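Local coordinates for protein argonaute (Methanocaldococcus jannaschii, PDB 5G5S) that cleaves single-stranded DNA targets, using short single-stranded DNA guides to find complementary strands, and may defend the cell against invading genetic elements, at residues P116-I121 against S138-E143; K165-F170 against A176-Y181; L314-V319 against T324-T329; C428-I433 against K449-L454. One frame throughout, in Å; residues are numbered along the deposited sequence.

Contact 1. Residues P116-I121 against S138-E143; sequences PELSRI and SYCEYE
Helix 114-122 of the N-terminal domain lies against the long strand 134-147, and Leu-118 is the helix residue that reaches the strand, meeting Cys-140 and Tyr-142. The CA atoms of Leu-118 and Cys-140 are 6.9 Å apart, a spacing bridged by side chains alone. One methyl does the touching: Leu-118 CD1 comes within 4.2 Å of Cys-140 CB and 4.0 Å of Tyr-142 CD1, approaching the tyrosine ring at a slant. Cys-140 and Tyr-142 alternate with Glu-141, whose CB points away from the helix, so the two strand residues present their side chains on the same face. A chi1 of 71° places CG of Tyr-142 between the backbone N and the carbonyl carbon, with the CD1 side of the ring at the leucine methyl.

Beyond the methyl contact the ring is held by polar groups. Tyr-142 OH is hydrogen-bonded to OE2 of Glu-115, on the same helix as Leu-118, and Arg-105 makes a cation-pi interaction with the ring. The side chains of Tyr-142 and Lys-109, which interacts with the guide DNA, approach to about 3 Å. Ile-290 of helix 280-293 packs on both Leu-118 and Cys-140, one from each segment. No hydrogen bond joins the two segments, so their direct contact is purely apolar and small, while the hydroxyl of Tyr-142 supplies a directional tie between strand and helix through Glu-115.

Contact 2. Residues K165-F170 against A176-Y181; sequences KHLWDF and ALLEEY
Leu-178, Tyr-181 and Leu-167 contribute most of the area buried between the short helix 167-170 and the segment 176-181 in the PAZ domain. The two leucines cross at about a right angle: Leu-178 CD1 sits 3.7 Å from Leu-167 CG, with both methyls of Leu-167 at 4.0 Å from the same carbon.

Tyr-181 meets Phe-170 by its phenol end. Its OH lies 3.2 Å from Phe-170 CE2, at the edge of the phenylalanine ring and near its plane, while the ring planes stand at 83° with centroids 5.9 Å apart. The hydroxyl therefore faces ring C-H groups, not the pi cloud of Phe-170.

Leu-257 of strand 255-260 touches Leu-167, Phe-170 and Tyr-181, giving the two segments a shared strand neighbour, while Leu-177 and Tyr-181 also reach helix 442-452 through Tyr-443 and Asp-442.

Contact 3. Residues L314-V319 against T324-T329; sequences LLVKDV and TKIYST
Leu-314 and Ile-326 pair at one end of an antiparallel beta hairpin, with Val-316 and Thr-324 pairing nearer its turn. Both are hydrogen-bonded pairs, separated by the non-hydrogen-bonded pair Leu-315 and Lys-325. Of the four backbone bonds, Ile-326 N to Leu-314 O measures 2.8 Å, and Thr-324 N donates to Val-316 O at 2.9 Å. The bond from Leu-314 N to Ile-326 O is modelled so short that its exact length is doubtful, and that from Val-316 N to Thr-324 O is weak.

Apolar contacts gather on the face carrying Leu-314, Val-316, Thr-324 and Ile-326: Ile-326 CG2 lies against Leu-314 CB, and its CG1 lies 4.0 Å from Val-316 CG2. Thr-324 OG1 packs 3.6 Å from Asp-318 CB. The other face carries Leu-315 and Lys-325, whose ammonium forms a salt bridge with Asp-494. Strand 492-493 extends the sheet beyond 314-317.

Beyond the paired strands, the chain curves back, bringing Thr-329 CG2 to 3.8 Å from Leu-314 CD1.

Contact 4. Residues C428-I433 against K449-L454; sequences CFALII and KQLFDL
Leu-451 meets Ala-430 and Ile-432 where helix 442-452 packs on strand 428-434, within a beta-alpha-beta unit of the Mid domain, which binds the phosphorylated 5' end of the guide. Across this interface the nearest CA atoms, those of Ala-430 and Leu-451, are 8.2 Å apart. The CB of Leu-451 points toward the strand but makes no close contact with it. CG serves as the branch point, and CD2, rather than CD1, is the methyl that touches the strand: it lies 3.8 Å from Ala-430 CB and 3.9 Å from Ile-432 CD1. The side chain has chi1 of -127° and chi2 of 34°, both away from the usual staggered values, and this directs CD2 to the two strand residues.

Ile-432 meets the leucine tip to tip, its CD1 forming the end that touches CD2. Ala-430, with only a methyl to offer, meets the same carbon by its CB. Leu-431, between them, points away. All three touching residues are buried, and the contact contains no hydrogen bond. The side chains of Ile-432 and Gln-459, a divalent-metal ligand in the 5'-end-binding region 459-462, are about 7 Å apart.

Leu-451 also packs on Leu-363 of strand 357-365, Ser-458 of strand 456-462 and Ile-416 of helix 412-420. The helix thus lies over neighbouring strands of the four-stranded parallel sheet, in which strand 428-434 runs between 357-365 and 456-462.

The four contacts follow one another along the chain without overlap and sample different parts of a bilobal protein. Contacts 1 and 2 both lie at the seven-stranded antiparallel sheet: contact 1 includes its strand 134-147, and contact 2 packs on its strand 255-260; their centres are about 32 Å apart. Contact 3 belongs to a separate small sheet, and contact 4 to the parallel sheet of the Mid domain. Contacts 1 and 4 are on opposite sides of the chain's centre, their own centres about 47 Å apart. Contacts 2 and 4, with centres about 23 Å apart, touch directly: Glu-179 OE1 and Lys-449 NZ form a 2.8 Å salt bridge, linking the PAZ and Mid domains, which separate when guide DNA binds.

Contact 1. Residues P116-I121 against S138-E143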
loop_
_atom_site.group_PDB
_atom_site.type_symbol
_atom_site.label_atom_id
_atom_site.label_comp_id
_atom_site.label_asym_id
_atom_site.label_seq_id
_atom_site.Cartn_x
_atom_site.Cartn_y
_atom_site.Cartn_z
ATOM N N PRO A 116 13.072 8.181 26.120
ATOM C CA PRO A 116 14.506 8.463 26.315
ATOM C C PRO A 116 15.318 7.220 26.702
ATOM O O PRO A 116 16.486 7.123 26.315
ATOM C CB PRO A 116 14.514 9.516 27.431
ATOM C CG PRO A 116 13.121 10.055 27.469
ATOM C CD PRO A 116 12.267 8.891 27.132
ATOM N N GLU A 117 14.700 6.263 27.440
ATOM C CA GLU A 117 15.388 5.030 27.841
ATOM C C GLU A 117 15.612 4.089 26.659
ATOM O O GLU A 117 16.649 3.427 26.610
ATOM C CB GLU A 117 14.697 4.319 29.020
ATOM C CG GLU A 117 15.695 3.552 29.877
ATOM C CD GLU A 117 15.141 2.709 31.009
ATOM O OE1 GLU A 117 14.525 3.285 31.936
ATOM O OE2 GLU A 117 15.395 1.484 31.008
ATOM N N LEU A 118 14.653 4.041 25.708
ATOM C CA LEU A 118 14.738 3.226 24.494
ATOM C C LEU A 118 15.845 3.740 23.562
ATOM O O LEU A 118 16.549 2.920 22.978
ATOM C CB LEU A 118 13.393 3.190 23.738
ATOM C CG LEU A 118 12.349 2.166 24.175
ATOM C CD1 LEU A 118 11.076 2.351 23.403
ATOM C CD2 LEU A 118 12.850 0.735 24.001
ATOM N N SER A 119 15.995 5.089 23.437
ATOM C CA SER A 119 17.021 5.759 22.620
ATOM C C SER A 119 18.418 5.418 23.138
ATOM O O SER A 119 19.320 5.169 22.337
ATOM C CB SER A 119 16.834 7.272 22.652
ATOM O OG SER A 119 15.504 7.648 22.345
ATOM N N ARG A 120 18.578 5.392 24.481
ATOM C CA ARG A 120 19.802 5.062 25.211
ATOM C C ARG A 120 20.257 3.630 24.899
ATOM O O ARG A 120 21.455 3.405 24.730
ATOM C CB ARG A 120 19.563 5.241 26.723
ATOM C CG ARG A 120 20.778 4.984 27.616
ATOM C CD ARG A 120 20.372 4.539 29.010
ATOM N NE ARG A 120 19.768 3.206 29.003
ATOM C CZ ARG A 120 19.441 2.517 30.092
ATOM N NH1 ARG A 120 19.665 3.024 31.301
ATOM N NH2 ARG A 120 18.895 1.312 29.983
ATOM N N ILE A 121 19.304 2.671 24.821
ATOM C CA ILE A 121 19.584 1.259 24.522
ATOM C C ILE A 121 20.129 1.116 23.086
ATOM O O ILE A 121 21.147 0.447 22.880
ATOM C CB ILE A 121 18.355 0.335 24.834
ATOM C CG1 ILE A 121 18.018 0.343 26.351
ATOM C CG2 ILE A 121 18.573 -1.110 24.341
ATOM C CD1 ILE A 121 16.553 -0.001 26.712
ATOM N N SER A 138 18.581 4.652 13.066
ATOM C CA SER A 138 17.815 3.601 13.728
ATOM C C SER A 138 16.917 4.160 14.804
ATOM O O SER A 138 17.290 5.121 15.485
ATOM C CB SER A 138 18.744 2.561 14.335
ATOM O OG SER A 138 19.362 1.786 13.324
ATOM N N TYR A 139 15.733 3.547 14.964
ATOM C CA TYR A 139 14.760 3.931 15.976
ATOM C C TYR A 139 13.851 2.791 16.406
ATOM O O TYR A 139 13.658 1.825 15.671
ATOM C CB TYR A 139 13.941 5.163 15.539
ATOM C CG TYR A 139 12.883 4.895 14.493
ATOM C CD1 TYR A 139 11.582 4.558 14.861
ATOM C CD2 TYR A 139 13.159 5.050 13.136
ATOM C CE1 TYR A 139 10.592 4.338 13.905
ATOM C CE2 TYR A 139 12.172 4.849 12.170
ATOM C CZ TYR A 139 10.889 4.491 12.562
ATOM O OH TYR A 139 9.902 4.270 11.636
ATOM N N CYS A 140 13.274 2.932 17.601
ATOM C CA CYS A 140 12.309 2.007 18.164
ATOM C C CYS A 140 10.942 2.629 18.069
ATOM O O CYS A 140 10.793 3.838 18.249
ATOM C CB CYS A 140 12.645 1.674 19.616
ATOM S SG CYS A 140 14.092 0.615 19.821
ATOM N N GLU A 141 9.943 1.807 17.782
ATOM C CA GLU A 141 8.547 2.208 17.822
ATOM C C GLU A 141 7.845 1.263 18.780
ATOM O O GLU A 141 8.178 0.072 18.840
ATOM C CB GLU A 141 7.851 2.330 16.460
ATOM C CG GLU A 141 8.400 1.483 15.329
ATOM C CD GLU A 141 7.506 1.460 14.107
ATOM O OE1 GLU A 141 7.134 2.551 13.616
ATOM O OE2 GLU A 141 7.171 0.347 13.643
ATOM N N TYR A 142 6.954 1.813 19.599
ATOM C CA TYR A 142 6.268 1.035 20.613
ATOM C C TYR A 142 4.782 1.340 20.704
ATOM O O TYR A 142 4.330 2.436 20.373
ATOM C CB TYR A 142 6.970 1.184 21.979
ATOM C CG TYR A 142 6.777 2.555 22.586
ATOM C CD1 TYR A 142 7.498 3.655 22.121
ATOM C CD2 TYR A 142 5.849 2.766 23.600
ATOM C CE1 TYR A 142 7.253 4.936 22.606
ATOM C CE2 TYR A 142 5.603 4.041 24.103
ATOM C CZ TYR A 142 6.323 5.121 23.617
ATOM O OH TYR A 142 6.110 6.369 24.142
ATOM N N GLU A 143 4.035 0.348 21.185
ATOM C CA GLU A 143 2.597 0.374 21.408
ATOM C C GLU A 143 2.293 -0.605 22.525
ATOM O O GLU A 143 3.083 -1.518 22.768
ATOM C CB GLU A 143 1.908 -0.135 20.138
ATOM C CG GLU A 143 0.599 0.548 19.805
ATOM C CD GLU A 143 0.057 0.117 18.456
ATOM O OE1 GLU A 143 -0.061 -1.109 18.228
ATOM O OE2 GLU A 143 -0.220 1.003 17.614
#

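Contact 2. Residues K165-F170 against A176-Y181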
loop_
_atom_site.group_PDB
_atom_site.type_symbol
_atom_site.label_atom_id
_atom_site.label_comp_id
_atom_site.label_asym_id
_atom_site.label_seq_id
_atom_site.Cartn_x
_atom_site.Cartn_y
_atom_site.Cartn_z
ATOM N N LYS A 165 22.112 13.111 -1.462
ATOM C CA LYS A 165 22.026 13.890 -2.702
ATOM C C LYS A 165 20.548 14.281 -2.797
ATOM O O LYS A 165 19.684 13.412 -2.636
ATOM C CB LYS A 165 22.433 13.028 -3.923
ATOM C CG LYS A 165 22.482 13.793 -5.250
ATOM C CD LYS A 165 22.401 12.866 -6.461
ATOM C CE LYS A 165 23.743 12.350 -6.926
ATOM N NZ LYS A 165 23.599 11.361 -8.024
ATOM N N HIS A 166 20.254 15.578 -2.998
ATOM C CA HIS A 166 18.877 16.072 -3.063
ATOM C C HIS A 166 18.020 15.473 -4.188
ATOM O O HIS A 166 18.549 14.958 -5.174
ATOM C CB HIS A 166 18.848 17.586 -3.110
ATOM C CG HIS A 166 19.359 18.130 -4.394
ATOM N ND1 HIS A 166 20.679 18.508 -4.534
ATOM C CD2 HIS A 166 18.720 18.315 -5.570
ATOM C CE1 HIS A 166 20.790 18.960 -5.768
ATOM N NE2 HIS A 166 19.640 18.843 -6.437
ATOM N N LEU A 167 16.696 15.589 -4.038
ATOM C CA LEU A 167 15.690 15.053 -4.946
ATOM C C LEU A 167 15.829 15.429 -6.440
ATOM O O LEU A 167 15.724 14.528 -7.274
ATOM C CB LEU A 167 14.273 15.268 -4.367
ATOM C CG LEU A 167 13.053 14.712 -5.101
ATOM C CD1 LEU A 167 13.164 13.219 -5.350
ATOM C CD2 LEU A 167 11.793 15.017 -4.324
ATOM N N TRP A 168 16.124 16.707 -6.770
ATOM C CA TRP A 168 16.295 17.157 -8.166
ATOM C C TRP A 168 17.518 16.569 -8.888
ATOM O O TRP A 168 17.371 16.108 -10.026
ATOM C CB TRP A 168 16.218 18.689 -8.294
ATOM C CG TRP A 168 16.237 19.237 -9.702
ATOM C CD1 TRP A 168 17.047 20.226 -10.181
ATOM C CD2 TRP A 168 15.411 18.824 -10.808
ATOM N NE1 TRP A 168 16.768 20.469 -11.507
ATOM C CE2 TRP A 168 15.768 19.624 -11.917
ATOM C CE3 TRP A 168 14.393 17.865 -10.968
ATOM C CZ2 TRP A 168 15.141 19.498 -13.168
ATOM C CZ3 TRP A 168 13.806 17.710 -12.216
ATOM C CH2 TRP A 168 14.165 18.531 -13.294
ATOM N N ASP A 169 18.711 16.573 -8.243
ATOM C CA ASP A 169 19.929 15.998 -8.841
ATOM C C ASP A 169 19.824 14.493 -8.885
ATOM O O ASP A 169 20.313 13.868 -9.832
ATOM C CB ASP A 169 21.207 16.382 -8.062
ATOM C CG ASP A 169 21.879 17.681 -8.480
ATOM O OD1 ASP A 169 21.155 18.630 -8.873
ATOM O OD2 ASP A 169 23.115 17.796 -8.293
ATOM N N PHE A 170 19.177 13.906 -7.856
ATOM C CA PHE A 170 18.981 12.472 -7.746
ATOM C C PHE A 170 18.192 11.946 -8.940
ATOM O O PHE A 170 18.565 10.914 -9.512
ATOM C CB PHE A 170 18.321 12.117 -6.400
ATOM C CG PHE A 170 18.144 10.637 -6.193
ATOM C CD1 PHE A 170 19.212 9.843 -5.788
ATOM C CD2 PHE A 170 16.932 10.022 -6.472
ATOM C CE1 PHE A 170 19.056 8.464 -5.626
ATOM C CE2 PHE A 170 16.783 8.645 -6.319
ATOM C CZ PHE A 170 17.840 7.877 -5.881
ATOM N N ALA A 176 10.145 14.120 -15.684
ATOM C CA ALA A 176 9.475 12.827 -15.839
ATOM C C ALA A 176 9.889 11.855 -14.720
ATOM O O ALA A 176 9.009 11.255 -14.110
ATOM C CB ALA A 176 9.777 12.235 -17.202
ATOM N N LEU A 177 11.211 11.749 -14.413
ATOM C CA LEU A 177 11.729 10.879 -13.349
ATOM C C LEU A 177 11.191 11.289 -11.995
ATOM O O LEU A 177 10.984 10.427 -11.145
ATOM C CB LEU A 177 13.270 10.856 -13.295
ATOM C CG LEU A 177 14.041 9.946 -14.264
ATOM C CD1 LEU A 177 15.463 9.765 -13.787
ATOM C CD2 LEU A 177 13.401 8.558 -14.406
ATOM N N LEU A 178 10.956 12.598 -11.800
ATOM C CA LEU A 178 10.388 13.151 -10.576
ATOM C C LEU A 178 8.974 12.603 -10.316
ATOM O O LEU A 178 8.654 12.278 -9.174
ATOM C CB LEU A 178 10.380 14.687 -10.628
ATOM C CG LEU A 178 10.156 15.405 -9.300
ATOM C CD1 LEU A 178 11.310 15.172 -8.342
ATOM C CD2 LEU A 178 9.952 16.886 -9.510
ATOM N N GLU A 179 8.156 12.461 -11.381
ATOM C CA GLU A 179 6.783 11.930 -11.315
ATOM C C GLU A 179 6.757 10.484 -10.806
ATOM O O GLU A 179 5.843 10.113 -10.075
ATOM C CB GLU A 179 6.064 12.059 -12.668
ATOM C CG GLU A 179 5.955 13.498 -13.150
ATOM C CD GLU A 179 5.287 13.760 -14.485
ATOM O OE1 GLU A 179 5.219 12.836 -15.328
ATOM O OE2 GLU A 179 4.869 14.919 -14.703
ATOM N N GLU A 180 7.794 9.695 -11.137
ATOM C CA GLU A 180 7.962 8.313 -10.686
ATOM C C GLU A 180 8.175 8.210 -9.163
ATOM O O GLU A 180 8.126 7.106 -8.618
ATOM C CB GLU A 180 9.136 7.652 -11.429
ATOM C CG GLU A 180 8.782 7.137 -12.812
ATOM C CD GLU A 180 7.509 6.322 -12.903
ATOM O OE1 GLU A 180 7.384 5.317 -12.165
ATOM O OE2 GLU A 180 6.620 6.710 -13.696
ATOM N N TYR A 181 8.436 9.358 -8.494
ATOM C CA TYR A 181 8.664 9.459 -7.053
ATOM C C TYR A 181 7.419 9.858 -6.258
ATOM O O TYR A 181 7.479 9.943 -5.032
ATOM C CB TYR A 181 9.934 10.287 -6.732
ATOM C CG TYR A 181 11.192 9.506 -7.049
ATOM C CD1 TYR A 181 11.676 9.427 -8.351
ATOM C CD2 TYR A 181 11.818 8.734 -6.076
ATOM C CE1 TYR A 181 12.779 8.636 -8.669
ATOM C CE2 TYR A 181 12.921 7.938 -6.379
ATOM C CZ TYR A 181 13.406 7.901 -7.677
ATOM O OH TYR A 181 14.488 7.117 -7.987
#

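Contact 3. Residues L314-V319 against T324-T329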
loop_
_atom_site.group_PDB
_atom_site.type_symbol
_atom_site.label_atom_id
_atom_site.label_comp_id
_atom_site.label_asym_id
_atom_site.label_seq_id
_atom_site.Cartn_x
_atom_site.Cartn_y
_atom_site.Cartn_z
ATOM N N LEU A 314 -8.662 -22.083 -7.613
ATOM C CA LEU A 314 -9.102 -21.099 -8.574
ATOM C C LEU A 314 -9.824 -21.838 -9.679
ATOM O O LEU A 314 -9.568 -23.024 -9.908
ATOM C CB LEU A 314 -7.897 -20.311 -9.140
ATOM C CG LEU A 314 -7.024 -19.554 -8.123
ATOM C CD1 LEU A 314 -5.631 -19.307 -8.667
ATOM C CD2 LEU A 314 -7.672 -18.256 -7.678
ATOM N N LEU A 315 -10.751 -21.147 -10.345
ATOM C CA LEU A 315 -11.489 -21.715 -11.462
ATOM C C LEU A 315 -11.109 -21.000 -12.747
ATOM O O LEU A 315 -10.947 -19.783 -12.763
ATOM C CB LEU A 315 -13.000 -21.641 -11.228
ATOM C CG LEU A 315 -13.580 -22.553 -10.158
ATOM C CD1 LEU A 315 -15.011 -22.171 -9.862
ATOM C CD2 LEU A 315 -13.515 -24.030 -10.577
ATOM N N VAL A 316 -10.958 -21.770 -13.813
ATOM C CA VAL A 316 -10.616 -21.347 -15.174
ATOM C C VAL A 316 -11.460 -22.199 -16.109
ATOM O O VAL A 316 -12.022 -23.203 -15.662
ATOM C CB VAL A 316 -9.105 -21.535 -15.487
ATOM C CG1 VAL A 316 -8.285 -20.387 -14.941
ATOM C CG2 VAL A 316 -8.575 -22.871 -14.971
ATOM N N LYS A 317 -11.532 -21.843 -17.398
ATOM C CA LYS A 317 -12.260 -22.691 -18.339
ATOM C C LYS A 317 -11.284 -23.669 -19.001
ATOM O O LYS A 317 -10.081 -23.401 -19.043
ATOM C CB LYS A 317 -13.028 -21.864 -19.394
ATOM C CG LYS A 317 -13.997 -20.812 -18.830
ATOM C CD LYS A 317 -15.212 -21.410 -18.124
ATOM C CE LYS A 317 -16.326 -20.408 -17.945
ATOM N NZ LYS A 317 -16.982 -20.069 -19.238
ATOM N N ASP A 318 -11.794 -24.830 -19.462
ATOM C CA ASP A 318 -11.012 -25.835 -20.186
ATOM C C ASP A 318 -11.221 -25.593 -21.686
ATOM O O ASP A 318 -11.845 -24.598 -22.049
ATOM C CB ASP A 318 -11.395 -27.276 -19.764
ATOM C CG ASP A 318 -12.876 -27.639 -19.799
ATOM O OD1 ASP A 318 -13.592 -27.156 -20.710
ATOM O OD2 ASP A 318 -13.314 -28.433 -18.934
ATOM N N VAL A 319 -10.740 -26.491 -22.558
ATOM C CA VAL A 319 -10.911 -26.303 -24.001
ATOM C C VAL A 319 -12.391 -26.319 -24.498
ATOM O O VAL A 319 -12.691 -25.750 -25.552
ATOM C CB VAL A 319 -9.915 -27.141 -24.827
ATOM C CG1 VAL A 319 -10.485 -28.509 -25.180
ATOM C CG2 VAL A 319 -9.457 -26.384 -26.069
ATOM N N THR A 324 -12.834 -25.663 -14.331
ATOM C CA THR A 324 -11.856 -26.630 -13.816
ATOM C C THR A 324 -11.058 -26.053 -12.651
ATOM O O THR A 324 -10.642 -24.894 -12.708
ATOM C CB THR A 324 -10.869 -27.064 -14.911
ATOM O OG1 THR A 324 -11.298 -26.595 -16.190
ATOM C CG2 THR A 324 -10.635 -28.568 -14.919
ATOM N N LYS A 325 -10.812 -26.881 -11.616
ATOM C CA LYS A 325 -10.057 -26.502 -10.421
ATOM C C LYS A 325 -8.555 -26.449 -10.675
ATOM O O LYS A 325 -7.961 -27.406 -11.176
ATOM C CB LYS A 325 -10.382 -27.414 -9.228
ATOM C CG LYS A 325 -11.315 -26.771 -8.212
ATOM C CD LYS A 325 -12.108 -27.809 -7.431
ATOM C CE LYS A 325 -11.480 -28.180 -6.106
ATOM N NZ LYS A 325 -12.197 -27.559 -4.962
ATOM N N ILE A 326 -7.960 -25.305 -10.327
ATOM C CA ILE A 326 -6.542 -24.987 -10.420
ATOM C C ILE A 326 -6.147 -24.465 -9.035
ATOM O O ILE A 326 -6.960 -23.803 -8.395
ATOM C CB ILE A 326 -6.314 -23.992 -11.607
ATOM C CG1 ILE A 326 -5.677 -24.676 -12.837
ATOM C CG2 ILE A 326 -5.645 -22.651 -11.239
ATOM C CD1 ILE A 326 -4.211 -25.199 -12.673
ATOM N N TYR A 327 -4.961 -24.824 -8.532
ATOM C CA TYR A 327 -4.541 -24.385 -7.195
ATOM C C TYR A 327 -3.520 -23.263 -7.230
ATOM O O TYR A 327 -3.318 -22.579 -6.225
ATOM C CB TYR A 327 -4.062 -25.576 -6.342
ATOM C CG TYR A 327 -5.205 -26.442 -5.858
ATOM C CD1 TYR A 327 -5.693 -27.488 -6.638
ATOM C CD2 TYR A 327 -5.836 -26.182 -4.643
ATOM C CE1 TYR A 327 -6.772 -28.260 -6.219
ATOM C CE2 TYR A 327 -6.904 -26.963 -4.202
ATOM C CZ TYR A 327 -7.377 -27.994 -5.000
ATOM O OH TYR A 327 -8.433 -28.766 -4.577
ATOM N N SER A 328 -2.878 -23.069 -8.388
ATOM C CA SER A 328 -1.878 -22.023 -8.595
ATOM C C SER A 328 -1.913 -21.533 -10.045
ATOM O O SER A 328 -2.328 -22.280 -10.925
ATOM C CB SER A 328 -0.493 -22.545 -8.225
ATOM O OG SER A 328 0.490 -21.524 -8.280
ATOM N N THR A 329 -1.483 -20.290 -10.296
ATOM C CA THR A 329 -1.444 -19.736 -11.661
ATOM C C THR A 329 -0.114 -20.103 -12.368
ATOM O O THR A 329 0.072 -19.786 -13.549
ATOM C CB THR A 329 -1.711 -18.222 -11.665
ATOM O OG1 THR A 329 -0.711 -17.568 -10.883
ATOM C CG2 THR A 329 -3.118 -17.856 -11.185
#

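Contact 4. Residues C428-I433 against K449-L454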
loop_
_atom_site.group_PDB
_atom_site.type_symbol
_atom_site.label_atom_id
_atom_site.label_comp_id
_atom_site.label_asym_id
_atom_site.label_seq_id
_atom_site.Cartn_x
_atom_site.Cartn_y
_atom_site.Cartn_z
ATOM N N CYS A 428 -3.895 -0.812 -28.525
ATOM C CA CYS A 428 -2.680 -1.443 -29.023
ATOM C C CYS A 428 -1.887 -2.008 -27.860
ATOM O O CYS A 428 -2.182 -1.704 -26.693
ATOM C CB CYS A 428 -1.849 -0.448 -29.828
ATOM S SG CYS A 428 -2.621 0.091 -31.376
ATOM N N PHE A 429 -0.890 -2.845 -28.170
ATOM C CA PHE A 429 -0.028 -3.418 -27.148
ATOM C C PHE A 429 1.440 -3.163 -27.460
ATOM O O PHE A 429 1.799 -2.998 -28.623
ATOM C CB PHE A 429 -0.318 -4.914 -26.903
ATOM C CG PHE A 429 0.388 -5.439 -25.672
ATOM C CD1 PHE A 429 -0.072 -5.124 -24.398
ATOM C CD2 PHE A 429 1.559 -6.179 -25.784
ATOM C CE1 PHE A 429 0.616 -5.552 -23.262
ATOM C CE2 PHE A 429 2.248 -6.602 -24.645
ATOM C CZ PHE A 429 1.772 -6.285 -23.395
ATOM N N ALA A 430 2.285 -3.088 -26.418
ATOM C CA ALA A 430 3.722 -2.916 -26.596
ATOM C C ALA A 430 4.480 -3.787 -25.612
ATOM O O ALA A 430 4.242 -3.707 -24.415
ATOM C CB ALA A 430 4.121 -1.457 -26.454
ATOM N N LEU A 431 5.354 -4.656 -26.123
ATOM C CA LEU A 431 6.178 -5.517 -25.284
ATOM C C LEU A 431 7.558 -4.870 -25.227
ATOM O O LEU A 431 8.223 -4.728 -26.254
ATOM C CB LEU A 431 6.229 -6.950 -25.845
ATOM C CG LEU A 431 7.042 -7.984 -25.061
ATOM C CD1 LEU A 431 6.347 -8.376 -23.757
ATOM C CD2 LEU A 431 7.314 -9.215 -25.912
ATOM N N ILE A 432 7.936 -4.393 -24.036
ATOM C CA ILE A 432 9.202 -3.705 -23.805
ATOM C C ILE A 432 10.241 -4.693 -23.250
ATOM O O ILE A 432 10.036 -5.280 -22.183
ATOM C CB ILE A 432 9.005 -2.451 -22.893
ATOM C CG1 ILE A 432 8.015 -1.438 -23.504
ATOM C CG2 ILE A 432 10.338 -1.780 -22.546
ATOM C CD1 ILE A 432 7.239 -0.610 -22.428
ATOM N N ILE A 433 11.348 -4.875 -23.997
ATOM C CA ILE A 433 12.473 -5.728 -23.610
ATOM C C ILE A 433 13.602 -4.786 -23.156
ATOM O O ILE A 433 14.170 -4.044 -23.968
ATOM C CB ILE A 433 12.930 -6.686 -24.758
ATOM C CG1 ILE A 433 11.746 -7.285 -25.588
ATOM C CG2 ILE A 433 13.926 -7.752 -24.259
ATOM C CD1 ILE A 433 10.805 -8.263 -24.874
ATOM N N LYS A 449 3.886 4.761 -19.281
ATOM C CA LYS A 449 2.976 5.860 -18.993
ATOM C C LYS A 449 2.682 6.684 -20.256
ATOM O O LYS A 449 1.517 6.830 -20.623
ATOM C CB LYS A 449 3.557 6.720 -17.858
ATOM C CG LYS A 449 2.685 7.878 -17.410
ATOM C CD LYS A 449 3.322 8.595 -16.239
ATOM C CE LYS A 449 4.296 9.682 -16.623
ATOM N NZ LYS A 449 5.165 10.062 -15.476
ATOM N N GLN A 450 3.740 7.179 -20.918
ATOM C CA GLN A 450 3.687 7.975 -22.154
ATOM C C GLN A 450 3.120 7.195 -23.341
ATOM O O GLN A 450 2.539 7.797 -24.245
ATOM C CB GLN A 450 5.069 8.557 -22.499
ATOM C CG GLN A 450 5.521 9.675 -21.559
ATOM C CD GLN A 450 6.662 10.495 -22.113
ATOM O OE1 GLN A 450 7.559 9.997 -22.803
ATOM N NE2 GLN A 450 6.662 11.783 -21.796
ATOM N N LEU A 451 3.321 5.866 -23.345
ATOM C CA LEU A 451 2.817 4.924 -24.343
ATOM C C LEU A 451 1.296 4.842 -24.193
ATOM O O LEU A 451 0.593 4.857 -25.198
ATOM C CB LEU A 451 3.442 3.537 -24.095
ATOM C CG LEU A 451 4.163 2.799 -25.231
ATOM C CD1 LEU A 451 4.889 3.730 -26.167
ATOM C CD2 LEU A 451 5.129 1.785 -24.664
ATOM N N PHE A 452 0.787 4.783 -22.937
ATOM C CA PHE A 452 -0.652 4.731 -22.653
ATOM C C PHE A 452 -1.413 6.017 -23.044
ATOM O O PHE A 452 -2.596 5.943 -23.387
ATOM C CB PHE A 452 -0.943 4.303 -21.207
ATOM C CG PHE A 452 -2.421 4.132 -20.957
ATOM C CD1 PHE A 452 -3.097 3.017 -21.438
ATOM C CD2 PHE A 452 -3.160 5.139 -20.341
ATOM C CE1 PHE A 452 -4.476 2.897 -21.277
ATOM C CE2 PHE A 452 -4.546 5.038 -20.223
ATOM C CZ PHE A 452 -5.193 3.910 -20.673
ATOM N N ASP A 453 -0.735 7.182 -23.006
ATOM C CA ASP A 453 -1.303 8.465 -23.417
ATOM C C ASP A 453 -1.662 8.434 -24.918
ATOM O O ASP A 453 -2.518 9.200 -25.362
ATOM C CB ASP A 453 -0.305 9.602 -23.147
ATOM C CG ASP A 453 -0.379 10.222 -21.764
ATOM O OD1 ASP A 453 -1.355 9.933 -21.029
ATOM O OD2 ASP A 453 0.504 11.047 -21.439
ATOM N N LEU A 454 -1.001 7.525 -25.669
ATOM C CA LEU A 454 -1.151 7.223 -27.098
ATOM C C LEU A 454 -2.065 5.974 -27.292
ATOM O O LEU A 454 -2.099 5.408 -28.384
ATOM C CB LEU A 454 0.257 6.911 -27.666
ATOM C CG LEU A 454 1.086 8.035 -28.297
ATOM C CD1 LEU A 454 1.592 9.036 -27.259
ATOM C CD2 LEU A 454 2.285 7.458 -28.988
#